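Anti-sigma-factor antagonist (STAS) domain protein (Moorella thermoacetica, PDB 3ZXN) probably serves as a STAS-domain scaffold component (RsbS) of the bacterial stressosome, a modular signalling assembly that has apparently been adapted to control secondary-messenger signalling. Local coordinates at residues D11-V16 against A42-V47; V47-A52 against V79-K84. The protein carries 1 engineered substitution. All coordinates share one frame; numbering follows the deposited sequence. Where two conformers were deposited one is given.

Interaction 1 (D11-V16 against A42-V47)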
ATOM      1  N   ASP A  11      11.154   9.625  -7.466  1.00 32.48           N
ATOM      2  CA  ASP A  11      11.213  10.931  -6.819  1.00 32.45           C
ATOM      3  C   ASP A  11      11.122  10.772  -5.294  1.00 30.45           C
ATOM      4  O   ASP A  11      10.420  11.532  -4.633  1.00 33.86           O
ATOM      5  CB  ASP A  11      10.069  11.837  -7.305  1.00 36.50           C
ATOM      6  CG  ASP A  11      10.088  12.054  -8.816  1.00 42.15           C
ATOM      7  OD1 ASP A  11      11.170  11.905  -9.427  1.00 37.17           O
ATOM      8  OD2 ASP A  11       9.018  12.368  -9.388  1.00 46.65           O
ATOM      9  N   ASP A  12      11.822   9.774  -4.759  1.00 31.80           N
ATOM     10  CA  ASP A  12      11.863   9.500  -3.310  1.00 36.18           C
ATOM     11  C   ASP A  12      10.590   8.899  -2.717  1.00 33.49           C
ATOM     12  O   ASP A  12      10.489   8.756  -1.494  1.00 29.70           O
ATOM     13  CB  ASP A  12      12.241  10.744  -2.502  1.00 37.50           C
ATOM     14  CG  ASP A  12      13.686  11.148  -2.698  1.00 51.24           C
ATOM     15  OD1 ASP A  12      14.543  10.248  -2.853  1.00 49.72           O
ATOM     16  OD2 ASP A  12      13.958  12.368  -2.700  1.00 55.14           O
ATOM     17  N   TYR A  13       9.624   8.563  -3.568  1.00 29.81           N
ATOM     18  CA  TYR A  13       8.424   7.847  -3.128  1.00 27.21           C
ATOM     19  C   TYR A  13       8.533   6.365  -3.468  1.00 28.98           C
ATOM     20  O   TYR A  13       8.922   6.000  -4.581  1.00 26.47           O
ATOM     21  CB  TYR A  13       7.164   8.439  -3.771  1.00 29.20           C
ATOM     22  CG  TYR A  13       6.820   9.812  -3.253  1.00 29.68           C
ATOM     23  CD1 TYR A  13       6.040   9.963  -2.119  1.00 30.84           C
ATOM     24  CD2 TYR A  13       7.288  10.960  -3.889  1.00 30.16           C
ATOM     25  CE1 TYR A  13       5.723  11.214  -1.629  1.00 36.50           C
ATOM     26  CE2 TYR A  13       6.977  12.227  -3.403  1.00 32.15           C
ATOM     27  CZ  TYR A  13       6.193  12.342  -2.269  1.00 35.56           C
ATOM     28  OH  TYR A  13       5.868  13.580  -1.763  1.00 38.34           O
ATOM     29  N   TRP A  14       8.207   5.511  -2.496  1.00 25.55           N
ATOM     30  CA  TRP A  14       8.132   4.086  -2.732  1.00 19.05           C
ATOM     31  C   TRP A  14       6.859   3.828  -3.502  1.00 23.77           C
ATOM     32  O   TRP A  14       5.814   4.381  -3.162  1.00 24.43           O
ATOM     33  CB  TRP A  14       8.049   3.327  -1.381  1.00 18.01           C
ATOM     34  CG  TRP A  14       9.228   3.588  -0.471  1.00 28.34           C
ATOM     35  CD1 TRP A  14       9.250   4.374   0.657  1.00 27.45           C
ATOM     36  CD2 TRP A  14      10.547   3.064  -0.619  1.00 29.41           C
ATOM     37  NE1 TRP A  14      10.508   4.361   1.221  1.00 33.15           N
ATOM     38  CE2 TRP A  14      11.321   3.561   0.461  1.00 30.80           C
ATOM     39  CE3 TRP A  14      11.149   2.209  -1.548  1.00 27.29           C
ATOM     40  CZ2 TRP A  14      12.663   3.236   0.627  1.00 31.22           C
ATOM     41  CZ3 TRP A  14      12.490   1.892  -1.381  1.00 38.02           C
ATOM     42  CH2 TRP A  14      13.230   2.404  -0.301  1.00 36.30           C
ATOM     43  N   VAL A  15       6.953   2.990  -4.535  1.00 25.74           N
ATOM     44  CA  VAL A  15       5.810   2.617  -5.358  1.00 23.46           C
ATOM     45  C   VAL A  15       5.763   1.101  -5.546  1.00 27.37           C
ATOM     46  O   VAL A  15       6.760   0.475  -5.940  1.00 27.89           O
ATOM     47  CB  VAL A  15       5.865   3.277  -6.779  1.00 29.23           C
ATOM     48  CG1 VAL A  15       4.780   2.698  -7.648  1.00 29.67           C
ATOM     49  CG2 VAL A  15       5.752   4.797  -6.688  1.00 27.16           C
ATOM     50  N   VAL A  16       4.607   0.514  -5.248  1.00 25.94           N
ATOM     51  CA  VAL A  16       4.423  -0.928  -5.315  1.00 24.70           C
ATOM     52  C   VAL A  16       3.079  -1.250  -5.961  1.00 27.97           C
ATOM     53  O   VAL A  16       2.069  -0.636  -5.632  1.00 27.05           O
ATOM     54  CB  VAL A  16       4.408  -1.564  -3.885  1.00 28.87           C
ATOM     55  CG1 VAL A  16       4.034  -3.042  -3.953  1.00 28.65           C
ATOM     56  CG2 VAL A  16       5.749  -1.372  -3.194  1.00 28.94           C
ATOM     57  N   ALA A  42      15.558   6.723   3.975  1.00 34.58           N
ATOM     58  CA  ALA A  42      14.352   7.517   4.139  1.00 38.77           C
ATOM     59  C   ALA A  42      13.657   7.656   2.779  1.00 36.45           C
ATOM     60  O   ALA A  42      14.296   7.518   1.740  1.00 40.75           O
ATOM     61  CB  ALA A  42      14.695   8.884   4.719  1.00 45.29           C
ATOM     62  N   GLY A  43      12.349   7.891   2.803  1.00 29.66           N
ATOM     63  CA  GLY A  43      11.563   8.117   1.599  1.00 32.65           C
ATOM     64  C   GLY A  43      10.503   9.130   1.972  1.00 33.67           C
ATOM     65  O   GLY A  43      10.287   9.373   3.161  1.00 34.55           O
ATOM     66  N   LYS A  44       9.840   9.721   0.982  1.00 29.13           N
ATOM     67  CA  LYS A  44       8.847  10.753   1.259  1.00 31.01           C
ATOM     68  C   LYS A  44       7.465  10.155   1.461  1.00 25.87           C
ATOM     69  O   LYS A  44       6.542  10.834   1.914  1.00 27.12           O
ATOM     70  CB  LYS A  44       8.789  11.787   0.121  1.00 30.06           C
ATOM     71  CG  LYS A  44      10.032  12.663   0.003  1.00 36.76           C
ATOM     72  CD  LYS A  44       9.900  13.638  -1.190  1.00 35.32           C
ATOM     73  CE  LYS A  44      11.094  14.577  -1.271  1.00 47.67           C
ATOM     74  NZ  LYS A  44      10.895  15.627  -2.319  1.00 47.34           N
ATOM     75  N   GLY A  45       7.310   8.887   1.102  1.00 28.36           N
ATOM     76  CA  GLY A  45       5.993   8.278   1.183  1.00 25.53           C
ATOM     77  C   GLY A  45       5.915   6.953   0.460  1.00 24.25           C
ATOM     78  O   GLY A  45       6.876   6.522  -0.167  1.00 26.11           O
ATOM     79  N   LEU A  46       4.748   6.325   0.541  1.00 21.06           N
ATOM     80  CA  LEU A  46       4.558   4.991   0.033  1.00 22.12           C
ATOM     81  C   LEU A  46       3.201   4.902  -0.668  1.00 21.73           C
ATOM     82  O   LEU A  46       2.180   5.300  -0.111  1.00 25.17           O
ATOM     83  CB  LEU A  46       4.624   3.979   1.201  1.00 19.96           C
ATOM     84  CG  LEU A  46       4.166   2.548   0.931  1.00 22.24           C
ATOM     85  CD1 LEU A  46       5.013   1.934  -0.147  1.00 23.25           C
ATOM     86  CD2 LEU A  46       4.241   1.694   2.214  1.00 26.09           C
ATOM     87  N   VAL A  47       3.210   4.383  -1.890  1.00 23.33           N
ATOM     88  CA  VAL A  47       1.978   4.132  -2.645  0.71 22.86           C
ATOM     89  C   VAL A  47       1.887   2.654  -2.970  1.00 21.10           C
ATOM     90  O   VAL A  47       2.824   2.079  -3.528  1.00 24.52           O
ATOM     91  CB  VAL A  47       1.943   4.890  -4.002  0.71 24.30           C
ATOM     92  CG1 VAL A  47       0.559   4.731  -4.651  0.71 19.74           C
ATOM     93  CG2 VAL A  47       2.307   6.351  -3.820  0.71 27.32           C
TER
HETATM   94  O   HOH W   1       5.050  13.394   1.298  1.00 39.80           O
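Lys44 lays its aliphatic base over one face of the Tyr13 ring: CB of Lys44 stands 3.7 Å from the ring centroid of Tyr13, 21° off the normal and displaced toward the rim, which meets the geometry of a CH-pi contact. Beyond CG the lysine chain is extended; CD of Lys44 lies 3.9 Å from CE2 of Tyr13, and the chain runs on beside CB of Asp12. The charged ends stay apart, Asp12 OD2 and Lys44 NZ being 4.5 Å from each other, too far for a salt bridge. A water bridges Tyr13 OH and the backbone O of Lys44, donating to the latter. With chi1 at -70°, Tyr13 sets its ring anti to its own carbonyl carbon and beside Gly45, where a side chain would crowd CD1. An alanine in place of Tyr13 is likely to leave Lys44 CB without its aromatic floor and the bridging water without one of its anchors.

On the other face of the sheet Trp14 CB packs on Leu46 CD1 at 3.6 Å, while the indole ring passes Gly43, whose lack of a side chain spares a clash with NE1.

A loop bond, Lys44 N to Asp12 O at 2.7 Å and 170° at the hydrogen, leads into the strands. The parallel ladder then starts with Trp14 N to Gly45 O, continues from Val47 N to Trp14 O and ends with Val16 N on Val47 O.

Further out, Lys9 adds a cation-pi contact to the indole, Asn37 and Ile38 at the end of helix 25-38 touch it, and helix 107-118 lies against Tyr13. Strands 13-17 and 45-49 are thus parallel neighbours in the STAS-domain sheet, connected in sequence through helix 25-38. The alternating bonds fix their register, while CH-pi packing, not an ion pair, joins the Tyr13 and Lys44 side chains.

Interaction 2 (V47-A52 against V79-K84)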
ATOM      1  N   VAL A  47       3.210   4.383  -1.890  1.00 23.33           N
ATOM      2  CA  VAL A  47       1.978   4.132  -2.645  0.71 22.86           C
ATOM      3  C   VAL A  47       1.887   2.654  -2.970  1.00 21.10           C
ATOM      4  O   VAL A  47       2.824   2.079  -3.528  1.00 24.52           O
ATOM      5  CB  VAL A  47       1.943   4.890  -4.002  0.71 24.30           C
ATOM      6  CG1 VAL A  47       0.559   4.731  -4.651  0.71 19.74           C
ATOM      7  CG2 VAL A  47       2.307   6.351  -3.820  0.71 27.32           C
ATOM      8  N   ILE A  48       0.768   2.028  -2.615  1.00 22.61           N
ATOM      9  CA  ILE A  48       0.589   0.622  -2.946  1.00 19.64           C
ATOM     10  C   ILE A  48      -0.704   0.440  -3.728  1.00 21.71           C
ATOM     11  O   ILE A  48      -1.764   0.831  -3.257  1.00 22.03           O
ATOM     12  CB  ILE A  48       0.508  -0.274  -1.696  1.00 20.52           C
ATOM     13  CG1 ILE A  48       1.817  -0.211  -0.898  1.00 22.73           C
ATOM     14  CG2 ILE A  48       0.192  -1.700  -2.130  1.00 23.86           C
ATOM     15  CD1 ILE A  48       1.787  -1.116   0.400  1.00 23.02           C
ATOM     16  N   ASP A  49      -0.609  -0.163  -4.910  1.00 25.03           N
ATOM     17  CA  ASP A  49      -1.785  -0.356  -5.758  1.00 26.81           C
ATOM     18  C   ASP A  49      -2.209  -1.814  -5.752  1.00 23.63           C
ATOM     19  O   ASP A  49      -1.386  -2.707  -5.940  1.00 25.67           O
ATOM     20  CB  ASP A  49      -1.522   0.099  -7.203  1.00 23.67           C
ATOM     21  CG  ASP A  49      -2.754  -0.035  -8.086  1.00 25.75           C
ATOM     22  OD1 ASP A  49      -3.023  -1.154  -8.574  1.00 26.96           O
ATOM     23  OD2 ASP A  49      -3.449   0.980  -8.286  1.00 26.82           O
ATOM     24  N   ILE A  50      -3.504  -2.044  -5.579  1.00 20.59           N
ATOM     25  CA  ILE A  50      -4.032  -3.405  -5.560  1.00 22.69           C
ATOM     26  C   ILE A  50      -5.067  -3.702  -6.645  1.00 28.52           C
ATOM     27  O   ILE A  50      -5.824  -4.662  -6.524  1.00 27.49           O
ATOM     28  CB  ILE A  50      -4.629  -3.741  -4.164  1.00 24.86           C
ATOM     29  CG1 ILE A  50      -5.751  -2.751  -3.801  1.00 23.68           C
ATOM     30  CG2 ILE A  50      -3.532  -3.690  -3.132  1.00 27.55           C
ATOM     31  CD1 ILE A  50      -6.607  -3.169  -2.566  1.00 26.40           C
ATOM     32  N   SER A  51      -5.081  -2.899  -7.712  1.00 27.68           N
ATOM     33  CA  SER A  51      -6.095  -3.042  -8.765  1.00 28.23           C
ATOM     34  C   SER A  51      -6.093  -4.423  -9.425  1.00 31.34           C
ATOM     35  O   SER A  51      -7.123  -4.890  -9.921  1.00 28.77           O
ATOM     36  CB  SER A  51      -5.944  -1.947  -9.828  1.00 22.71           C
ATOM     37  OG  SER A  51      -4.689  -2.019 -10.464  1.00 26.75           O
ATOM     38  N   ALA A  52      -4.935  -5.075  -9.425  1.00 29.13           N
ATOM     39  CA  ALA A  52      -4.789  -6.397 -10.040  1.00 34.68           C
ATOM     40  C   ALA A  52      -5.573  -7.525  -9.341  1.00 39.52           C
ATOM     41  O   ALA A  52      -5.910  -8.534  -9.976  1.00 34.48           O
ATOM     42  CB  ALA A  52      -3.317  -6.759 -10.151  1.00 34.89           C
ATOM     43  N   VAL A  79      -0.561   5.873   0.817  1.00 24.53           N
ATOM     44  CA  VAL A  79      -1.821   5.860   0.084  0.67 24.40           C
ATOM     45  C   VAL A  79      -2.036   4.501  -0.589  1.00 23.85           C
ATOM     46  O   VAL A  79      -1.118   3.924  -1.168  1.00 23.09           O
ATOM     47  CB  VAL A  79      -1.922   7.049  -0.935  0.67 26.42           C
ATOM     48  CG1 VAL A  79      -0.837   6.961  -1.979  0.67 23.81           C
ATOM     49  CG2 VAL A  79      -3.313   7.112  -1.584  0.67 25.79           C
ATOM     50  N   LEU A  80      -3.259   3.984  -0.466  1.00 21.32           N
ATOM     51  CA  LEU A  80      -3.645   2.708  -1.055  1.00 22.31           C
ATOM     52  C   LEU A  80      -4.508   3.029  -2.271  1.00 24.24           C
ATOM     53  O   LEU A  80      -5.404   3.864  -2.171  1.00 24.95           O
ATOM     54  CB  LEU A  80      -4.467   1.886  -0.053  1.00 23.13           C
ATOM     55  CG  LEU A  80      -4.881   0.473  -0.466  1.00 23.78           C
ATOM     56  CD1 LEU A  80      -3.653  -0.437  -0.593  1.00 26.50           C
ATOM     57  CD2 LEU A  80      -5.896  -0.119   0.520  1.00 22.68           C
ATOM     58  N   THR A  81      -4.215   2.395  -3.407  1.00 20.76           N
ATOM     59  CA  THR A  81      -4.860   2.760  -4.669  1.00 24.67           C
ATOM     60  C   THR A  81      -5.414   1.551  -5.428  1.00 25.24           C
ATOM     61  O   THR A  81      -5.004   0.409  -5.186  1.00 22.49           O
ATOM     62  CB  THR A  81      -3.892   3.571  -5.618  1.00 24.15           C
ATOM     63  OG1 THR A  81      -2.860   2.722  -6.125  1.00 21.58           O
ATOM     64  CG2 THR A  81      -3.248   4.753  -4.895  1.00 21.08           C
ATOM     65  N   GLY A  82      -6.348   1.819  -6.349  1.00 27.03           N
ATOM     66  CA  GLY A  82      -6.923   0.792  -7.210  1.00 22.04           C
ATOM     67  C   GLY A  82      -7.910  -0.122  -6.493  1.00 29.12           C
ATOM     68  O   GLY A  82      -7.833  -1.338  -6.622  1.00 28.90           O
ATOM     69  N   ILE A  83      -8.830   0.471  -5.735  1.00 28.94           N
ATOM     70  CA  ILE A  83      -9.779  -0.267  -4.900  1.00 29.34           C
ATOM     71  C   ILE A  83     -11.208  -0.200  -5.458  1.00 32.29           C
ATOM     72  O   ILE A  83     -11.911   0.804  -5.291  1.00 29.94           O
ATOM     73  CB  ILE A  83      -9.834   0.309  -3.480  1.00 27.24           C
ATOM     74  CG1 ILE A  83      -8.427   0.393  -2.876  1.00 27.13           C
ATOM     75  CG2 ILE A  83     -10.779  -0.523  -2.607  1.00 32.37           C
ATOM     76  CD1 ILE A  83      -8.366   1.222  -1.612  1.00 30.52           C
ATOM     77  N   LYS A  84     -11.641  -1.275  -6.098  1.00 35.30           N
ATOM     78  CA  LYS A  84     -12.991  -1.319  -6.644  1.00 39.91           C
ATOM     79  C   LYS A  84     -13.989  -1.471  -5.508  1.00 32.80           C
ATOM     80  O   LYS A  84     -13.638  -1.970  -4.434  1.00 33.95           O
ATOM     81  CB  LYS A  84     -13.132  -2.459  -7.656  1.00 37.79           C
ATOM     82  CG  LYS A  84     -12.893  -3.852  -7.074  1.00 43.76           C
ATOM     83  CD  LYS A  84     -12.923  -4.885  -8.192  1.00 47.51           C
ATOM     84  CE  LYS A  84     -12.785  -6.296  -7.658  1.00 51.25           C
ATOM     85  NZ  LYS A  84     -12.858  -7.299  -8.756  1.00 55.78           N
TER
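Backbone hydrogen bonds join Val47-Asp49 to Val79-Thr81 as parallel neighbours, the segment axes 20° apart. Ile48 donates through N to Val79 O and accepts through O from Thr81 N; Ile50 N continues the ladder to Thr81 O at 2.9 Å, just where the strands give way to loops. Beyond that, Ser51 CA approaches Gly82 O at 3.2 Å in a CA-H...O contact.

The polar side chains meet at this same end. Thr81 OG1 donates to Asp49 OD2 at 2.8 Å, arriving on the anti side and 21° out of the carboxylate plane. OD1 of Asp49 takes two bonds from Ser51: it accepts OG at 2.7 Å through its syn lone pair, and N at 2.8 Å comes from above the plane, closing an Asx turn. The carboxylate swings over to Thr81 with CG of Asp49 anti to the backbone N (chi1 -177°). Gly82 has a positive phi, and a CB there would collide with Asp49 OD2 and Ser51 CB.

Among the apolar contacts, Val47 and Val79 lie side by side, and Leu107 and Leu111 of helix 107-118 touch Val47. Ile48 and Leu80 pair on the other face. Beyond the strand end, Ile50 packs through CG2 on Leu80 CD1 at 4.1 Å and through CD1 on Ile83 CG1 at 4.0 Å.

These strands flank helix 58-74 in sequence, forming a beta-alpha-beta unit. Three hydrogen bonds to one buried carboxylate would probably hold its rotation and ease the cost of burying charge, tying the Asx turn after one strand to the last residue of the next.

In the fold
Interactions 1 and 2 follow one another along the chain, their centres 14 Å apart, and share Val47 on strand 45-49. That strand lies between 13-17 and 78-81 in the mixed sheet of the STAS domain, so the two contacts are its bonded borders with its two neighbours. Interaction 1 joins the beginning of the strand to 13-17, and interaction 2 joins its end to 78-81. They also meet directly: Val16 O lies 2.8 Å from Asp49 N, and Leu46 O 2.9 Å from Val79 N, both probable hydrogen bonds. Helix 107-118 packs against residues of both contacts. Together they make three consecutive parallel strands one continuous core.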